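Local coordinates for periplasmic binding protein (Veillonella parvula, PDB 4OVK) that probably captures a solute in the periplasm and hands it to an ABC transporter, as solute-binding proteins of this family do, at residues Lys116-Glu120 with Leu121-Ala125; Ser325-Asn328 with Thr329-Ile333. One frame throughout, in Å; residues are numbered along the deposited sequence.

Contact 1: residues Lys116-Glu120 with Leu121-Ala125; sequences KKLKE and LGIPA
Leu-118 projects from the flank of helix 112-120, where the returning chain brings Ile-123 and Ala-125 against it, and these three make up the dense side of the turn. Its two methyls divide the work: CD1 sits 3.8 Å from the CB of Ala-125, while CD2 lies 4.1 Å from CD1 of Ile-123, whose side chain runs across it at a slant. With CG beside its own backbone N (chi1 -75°), the leucine fork also touches Phe-94 and Val-105, so a branched apolar residue suits the place; the single methyl of Ala-125 probably helps the chain pass this close as it enters strand 125-128. The backbone closes in a Schellman motif. Ile-123 N donates to Leu-118 O at 2.9 Å, arriving above the carbonyl plane, and Gly-122 N donates to Lys-119 O at 3.0 Å. Gly-122 has positive phi (79°), a conformation that glycine adopts at little cost. Leu-121 N gives weak bonds to the carbonyls of Lys-117 and Leu-118. The other flank is looser and open to solvent. There Leu-121 CD1 approaches CG of Lys-117 at 4.2 Å, resting on the aliphatic part of a lysine that bends at chi2 and chi3. That bend brings Lys-117 NZ to within 2.9 Å of Glu-120 OE1, met nearly along its C-O axis, in a salt bridge across one helical turn at the exposed surface.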
ATOM      1  N   LYS A 116       3.348   7.162  26.349  1.00 23.50           N
ATOM      2  CA  LYS A 116       3.648   7.621  27.704  1.00 25.10           C
ATOM      3  C   LYS A 116       4.991   7.090  28.224  1.00 21.28           C
ATOM      4  O   LYS A 116       5.770   7.842  28.824  1.00 23.30           O
ATOM      5  CB  LYS A 116       2.514   7.224  28.642  1.00 29.51           C
ATOM      6  CG  LYS A 116       2.656   7.747  30.065  1.00 37.77           C
ATOM      7  CD  LYS A 116       1.460   7.315  30.897  1.00 48.95           C
ATOM      8  CE  LYS A 116       1.633   7.672  32.361  1.00 51.56           C
ATOM      9  NZ  LYS A 116       0.596   7.009  33.193  1.00 55.86           N
ATOM     10  N   LYS A 117       5.259   5.806  27.999  1.00 19.25           N
ATOM     11  CA  LYS A 117       6.510   5.212  28.446  1.00 20.32           C
ATOM     12  C   LYS A 117       7.675   5.812  27.663  1.00 19.01           C
ATOM     13  O   LYS A 117       8.710   6.139  28.245  1.00 19.88           O
ATOM     14  CB  LYS A 117       6.500   3.688  28.321  1.00 21.67           C
ATOM     15  CG  LYS A 117       7.807   3.003  28.725  1.00 25.68           C
ATOM     16  CD  LYS A 117       8.364   3.416  30.097  1.00 29.19           C
ATOM     17  CE  LYS A 117       7.543   2.844  31.243  1.00 32.68           C
ATOM     18  NZ  LYS A 117       7.783   3.520  32.559  1.00 32.78           N
ATOM     19  N   LEU A 118       7.504   5.978  26.353  1.00 17.28           N
ATOM     20  CA  LEU A 118       8.559   6.577  25.552  1.00 17.86           C
ATOM     21  C   LEU A 118       8.896   7.986  26.064  1.00 18.39           C
ATOM     22  O   LEU A 118      10.067   8.335  26.178  1.00 19.94           O
ATOM     23  CB  LEU A 118       8.177   6.605  24.068  1.00 16.73           C
ATOM     24  CG  LEU A 118       8.268   5.244  23.370  1.00 15.97           C
ATOM     25  CD1 LEU A 118       7.774   5.381  21.932  1.00 15.72           C
ATOM     26  CD2 LEU A 118       9.683   4.693  23.412  1.00 17.93           C
ATOM     27  N   LYS A 119       7.863   8.767  26.383  1.00 20.38           N
ATOM     28  CA  LYS A 119       8.033  10.131  26.891  1.00 23.80           C
ATOM     29  C   LYS A 119       8.823  10.113  28.198  1.00 24.49           C
ATOM     30  O   LYS A 119       9.706  10.947  28.415  1.00 26.92           O
ATOM     31  CB  LYS A 119       6.664  10.793  27.112  1.00 28.33           C
ATOM     32  CG  LYS A 119       6.703  12.286  27.458  1.00 31.86           C
ATOM     33  CD  LYS A 119       5.285  12.841  27.556  1.00 37.74           C
ATOM     34  CE  LYS A 119       5.236  14.254  28.115  1.00 44.80           C
ATOM     35  NZ  LYS A 119       5.564  15.274  27.086  1.00 53.45           N
ATOM     36  N   GLU A 120       8.512   9.138  29.048  1.00 22.03           N
ATOM     37  CA  GLU A 120       9.216   8.946  30.317  1.00 24.48           C
ATOM     38  C   GLU A 120      10.699   8.613  30.081  1.00 25.02           C
ATOM     39  O   GLU A 120      11.555   8.919  30.908  1.00 28.72           O
ATOM     40  CB  GLU A 120       8.488   7.878  31.159  1.00 25.38           C
ATOM     41  CG  GLU A 120       7.112   8.353  31.644  1.00 30.47           C
ATOM     42  CD  GLU A 120       6.173   7.257  32.167  1.00 34.35           C
ATOM     43  OE1 GLU A 120       6.489   6.045  32.114  1.00 34.28           O
ATOM     44  OE2 GLU A 120       5.081   7.628  32.643  1.00 40.49           O
ATOM     45  N   LEU A 121      10.995   8.022  28.927  1.00 25.08           N
ATOM     46  CA  LEU A 121      12.370   7.711  28.531  1.00 23.56           C
ATOM     47  C   LEU A 121      13.033   8.820  27.709  1.00 23.50           C
ATOM     48  O   LEU A 121      14.154   8.653  27.243  1.00 22.94           O
ATOM     49  CB  LEU A 121      12.386   6.387  27.755  1.00 21.77           C
ATOM     50  CG  LEU A 121      11.974   5.172  28.591  1.00 24.58           C
ATOM     51  CD1 LEU A 121      11.728   3.965  27.700  1.00 25.90           C
ATOM     52  CD2 LEU A 121      13.034   4.859  29.635  1.00 25.02           C
ATOM     53  N   GLY A 122      12.340   9.939  27.531  1.00 22.52           N
ATOM     54  CA  GLY A 122      12.872  11.079  26.795  1.00 24.41           C
ATOM     55  C   GLY A 122      12.795  10.914  25.282  1.00 23.56           C
ATOM     56  O   GLY A 122      13.543  11.561  24.551  1.00 23.92           O
ATOM     57  N   ILE A 123      11.891  10.056  24.814  1.00 19.80           N
ATOM     58  CA  ILE A 123      11.781   9.767  23.391  1.00 18.10           C
ATOM     59  C   ILE A 123      10.418  10.209  22.866  1.00 15.35           C
ATOM     60  O   ILE A 123       9.391   9.603  23.206  1.00 15.12           O
ATOM     61  CB  ILE A 123      11.981   8.272  23.093  1.00 19.08           C
ATOM     62  CG1 ILE A 123      13.331   7.786  23.641  1.00 21.38           C
ATOM     63  CG2 ILE A 123      11.885   8.017  21.587  1.00 16.84           C
ATOM     64  CD1 ILE A 123      13.457   6.283  23.647  1.00 24.29           C
ATOM     65  N   PRO A 124      10.400  11.262  22.034  1.00 14.96           N
ATOM     66  CA  PRO A 124       9.122  11.703  21.463  1.00 14.46           C
ATOM     67  C   PRO A 124       8.488  10.629  20.599  1.00 13.47           C
ATOM     68  O   PRO A 124       9.193   9.864  19.933  1.00 14.25           O
ATOM     69  CB  PRO A 124       9.516  12.914  20.617  1.00 15.18           C
ATOM     70  CG  PRO A 124      10.769  13.427  21.269  1.00 17.57           C
ATOM     71  CD  PRO A 124      11.500  12.186  21.686  1.00 15.74           C
ATOM     72  N   ALA A 125       7.169  10.584  20.621  1.00 13.45           N
ATOM     73  CA  ALA A 125       6.399   9.631  19.825  1.00 14.50           C
ATOM     74  C   ALA A 125       5.167  10.322  19.249  1.00 15.85           C
ATOM     75  O   ALA A 125       4.499  11.096  19.945  1.00 15.31           O
ATOM     76  CB  ALA A 125       5.990   8.456  20.678  1.00 17.14           C
TER

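Contact 2: residues Ser325-Asn328 with Thr329-Ile333; sequences SEIN and TILNI
Between Ser-325 and Leu-331 the backbone bonds are those of an alpha helix, with Ile-330 N to Glu-326 O at 2.9 Å and Leu-331 N to Ile-327 O at 2.9 Å. On the buried face Ile-327 and Leu-331 lie side by side, one turn apart and pointing the same way. Ile-327 has CG2 anti to its backbone N (CG1 at chi1 -66°), and this methyl lies 3.9 Å from CD1 of Leu-331. Apolar chains suit this face, where Leu-331 also touches Leu-306 and Pro-272, and Ile-327 touches Leu-322 as well as Arg-307 and Lys-311 of helix 306-318. A Schellman motif follows: Asn-332 turns to positive phi (54°), which asparagine tolerates better than most residues; Ile-333 N binds Asn-328 O at 3.1 Å, in the carbonyl plane on a lone pair, while the inner bond, Asn-332 N to Thr-329 O at 3.4 Å, is weak. ND2 of this buried asparagine is satisfied by Lys-270 O. CB of Asn-328 leaves away from the following residues, yet with CG opposite the backbone N (chi1 -171°) the amide lies beside Ile-333. Its OD1 comes 3.6 Å from CB of Ile-333, while ND2 bonds to Ser-334 OG. At the exposed edge, Thr-329 OG1 stands 3.2 Å from Ser-325 O.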
ATOM      1  N   SER A 325      12.849  -2.955 -17.543  0.50 18.18           N
ATOM      2  CA  SER A 325      12.831  -4.198 -16.764  0.50 18.56           C
ATOM      3  C   SER A 325      12.190  -3.991 -15.397  0.50 16.25           C
ATOM      4  O   SER A 325      11.374  -4.798 -14.969  0.50 16.63           O
ATOM      5  CB  SER A 325      14.242  -4.760 -16.575  0.50 20.98           C
ATOM      6  OG  SER A 325      14.807  -5.133 -17.814  0.50 25.88           O
ATOM      7  N   GLU A 326      12.563  -2.904 -14.718  1.00 14.52           N
ATOM      8  CA  GLU A 326      12.013  -2.607 -13.394  1.00 12.80           C
ATOM      9  C   GLU A 326      10.499  -2.352 -13.479  1.00 11.27           C
ATOM     10  O   GLU A 326       9.742  -2.798 -12.627  1.00 11.78           O
ATOM     11  CB  GLU A 326      12.749  -1.428 -12.739  1.00 13.26           C
ATOM     12  CG  GLU A 326      14.179  -1.772 -12.304  1.00 13.74           C
ATOM     13  CD  GLU A 326      15.009  -0.553 -11.929  1.00 15.54           C
ATOM     14  OE1 GLU A 326      14.820   0.516 -12.553  1.00 15.24           O
ATOM     15  OE2 GLU A 326      15.878  -0.673 -11.023  1.00 16.03           O
ATOM     16  N   ILE A 327      10.061  -1.658 -14.523  1.00 10.87           N
ATOM     17  CA  ILE A 327       8.634  -1.413 -14.717  1.00 12.10           C
ATOM     18  C   ILE A 327       7.894  -2.730 -14.967  1.00 11.09           C
ATOM     19  O   ILE A 327       6.804  -2.937 -14.445  1.00 11.27           O
ATOM     20  CB  ILE A 327       8.392  -0.418 -15.873  1.00 13.03           C
ATOM     21  CG1 ILE A 327       8.952   0.960 -15.488  1.00 15.62           C
ATOM     22  CG2 ILE A 327       6.911  -0.342 -16.236  1.00 13.20           C
ATOM     23  CD1 ILE A 327       9.207   1.862 -16.669  1.00 18.40           C
ATOM     24  N   ASN A 328       8.498  -3.630 -15.737  1.00 12.70           N
ATOM     25  CA  ASN A 328       7.888  -4.947 -15.989  1.00 14.99           C
ATOM     26  C   ASN A 328       7.669  -5.682 -14.662  1.00 13.37           C
ATOM     27  O   ASN A 328       6.622  -6.261 -14.431  1.00 16.39           O
ATOM     28  CB  ASN A 328       8.776  -5.789 -16.909  1.00 16.89           C
ATOM     29  CG  ASN A 328       8.110  -7.077 -17.383  1.00 24.90           C
ATOM     30  OD1 ASN A 328       7.314  -7.700 -16.685  1.00 29.29           O
ATOM     31  ND2 ASN A 328       8.442  -7.475 -18.592  1.00 34.94           N
ATOM     32  N   THR A 329       8.670  -5.639 -13.799  1.00 14.12           N
ATOM     33  CA  THR A 329       8.589  -6.284 -12.490  1.00 14.00           C
ATOM     34  C   THR A 329       7.517  -5.663 -11.598  1.00 13.81           C
ATOM     35  O   THR A 329       6.691  -6.383 -11.036  1.00 16.15           O
ATOM     36  CB  THR A 329       9.957  -6.239 -11.789  1.00 16.98           C
ATOM     37  OG1 THR A 329      10.910  -6.904 -12.613  1.00 19.65           O
ATOM     38  CG2 THR A 329       9.910  -6.951 -10.457  1.00 20.52           C
ATOM     39  N   ILE A 330       7.522  -4.337 -11.480  1.00 12.36           N
ATOM     40  CA  ILE A 330       6.532  -3.636 -10.660  1.00 11.10           C
ATOM     41  C   ILE A 330       5.103  -3.938 -11.121  1.00 11.54           C
ATOM     42  O   ILE A 330       4.242  -4.245 -10.304  1.00 12.07           O
ATOM     43  CB  ILE A 330       6.769  -2.116 -10.679  1.00 11.26           C
ATOM     44  CG1 ILE A 330       8.070  -1.805  -9.923  1.00 12.53           C
ATOM     45  CG2 ILE A 330       5.566  -1.367 -10.116  1.00 11.21           C
ATOM     46  CD1 ILE A 330       8.564  -0.381 -10.081  1.00 16.32           C
ATOM     47  N   LEU A 331       4.868  -3.876 -12.430  1.00 11.14           N
ATOM     48  CA  LEU A 331       3.512  -3.991 -12.960  1.00 10.51           C
ATOM     49  C   LEU A 331       3.140  -5.418 -13.397  1.00 12.30           C
ATOM     50  O   LEU A 331       2.034  -5.625 -13.886  1.00 13.52           O
ATOM     51  CB  LEU A 331       3.335  -3.021 -14.136  1.00 12.11           C
ATOM     52  CG  LEU A 331       3.433  -1.521 -13.838  1.00 12.00           C
ATOM     53  CD1 LEU A 331       3.242  -0.689 -15.101  1.00 13.04           C
ATOM     54  CD2 LEU A 331       2.396  -1.145 -12.785  1.00 13.71           C
ATOM     55  N   ASN A 332       4.038  -6.388 -13.194  1.00 12.77           N
ATOM     56  CA  ASN A 332       3.778  -7.789 -13.551  1.00 13.20           C
ATOM     57  C   ASN A 332       3.365  -7.928 -15.027  1.00 14.14           C
ATOM     58  O   ASN A 332       2.440  -8.671 -15.351  1.00 13.74           O
ATOM     59  CB  ASN A 332       2.693  -8.369 -12.625  1.00 13.89           C
ATOM     60  CG  ASN A 332       3.177  -8.534 -11.195  1.00 14.16           C
ATOM     61  OD1 ASN A 332       4.286  -8.970 -10.970  1.00 18.68           O
ATOM     62  ND2 ASN A 332       2.336  -8.185 -10.226  1.00 13.57           N
ATOM     63  N   ILE A 333       4.062  -7.216 -15.910  1.00 14.30           N
ATOM     64  CA  ILE A 333       3.677  -7.149 -17.328  1.00 15.38           C
ATOM     65  C   ILE A 333       3.804  -8.519 -17.990  1.00 15.59           C
ATOM     66  O   ILE A 333       2.863  -8.967 -18.653  1.00 16.94           O
ATOM     67  CB  ILE A 333       4.444  -6.038 -18.066  1.00 17.73           C
ATOM     68  CG1 ILE A 333       3.927  -4.673 -17.563  1.00 20.89           C
ATOM     69  CG2 ILE A 333       4.321  -6.178 -19.589  1.00 19.42           C
ATOM     70  CD1 ILE A 333       4.685  -3.470 -18.076  1.00 23.96           C
TER

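Contacts 1 and 2 are both helix C-termini finished by a Schellman motif, but they end separate helices on opposite sides of the chain's centre, with nearest atoms about 31 Å apart. The centre of contact 1 lies about 29 Å from the centre of the chain, that of contact 2 about 17 Å. Both are partly buried, contact 1 with more exposed residues (5 of 8) than contact 2 (2 of 9). Contact 1 leads into edge strand 125-128 of a parallel sheet, with a lysine-glutamate salt bridge on its solvent side. Contact 2 passes into helix 333-336; one amide bonds to nearby Ser-334, the other to the distant backbone of Lys-270. The positive-phi residue differs as well: exposed glycine against buried asparagine.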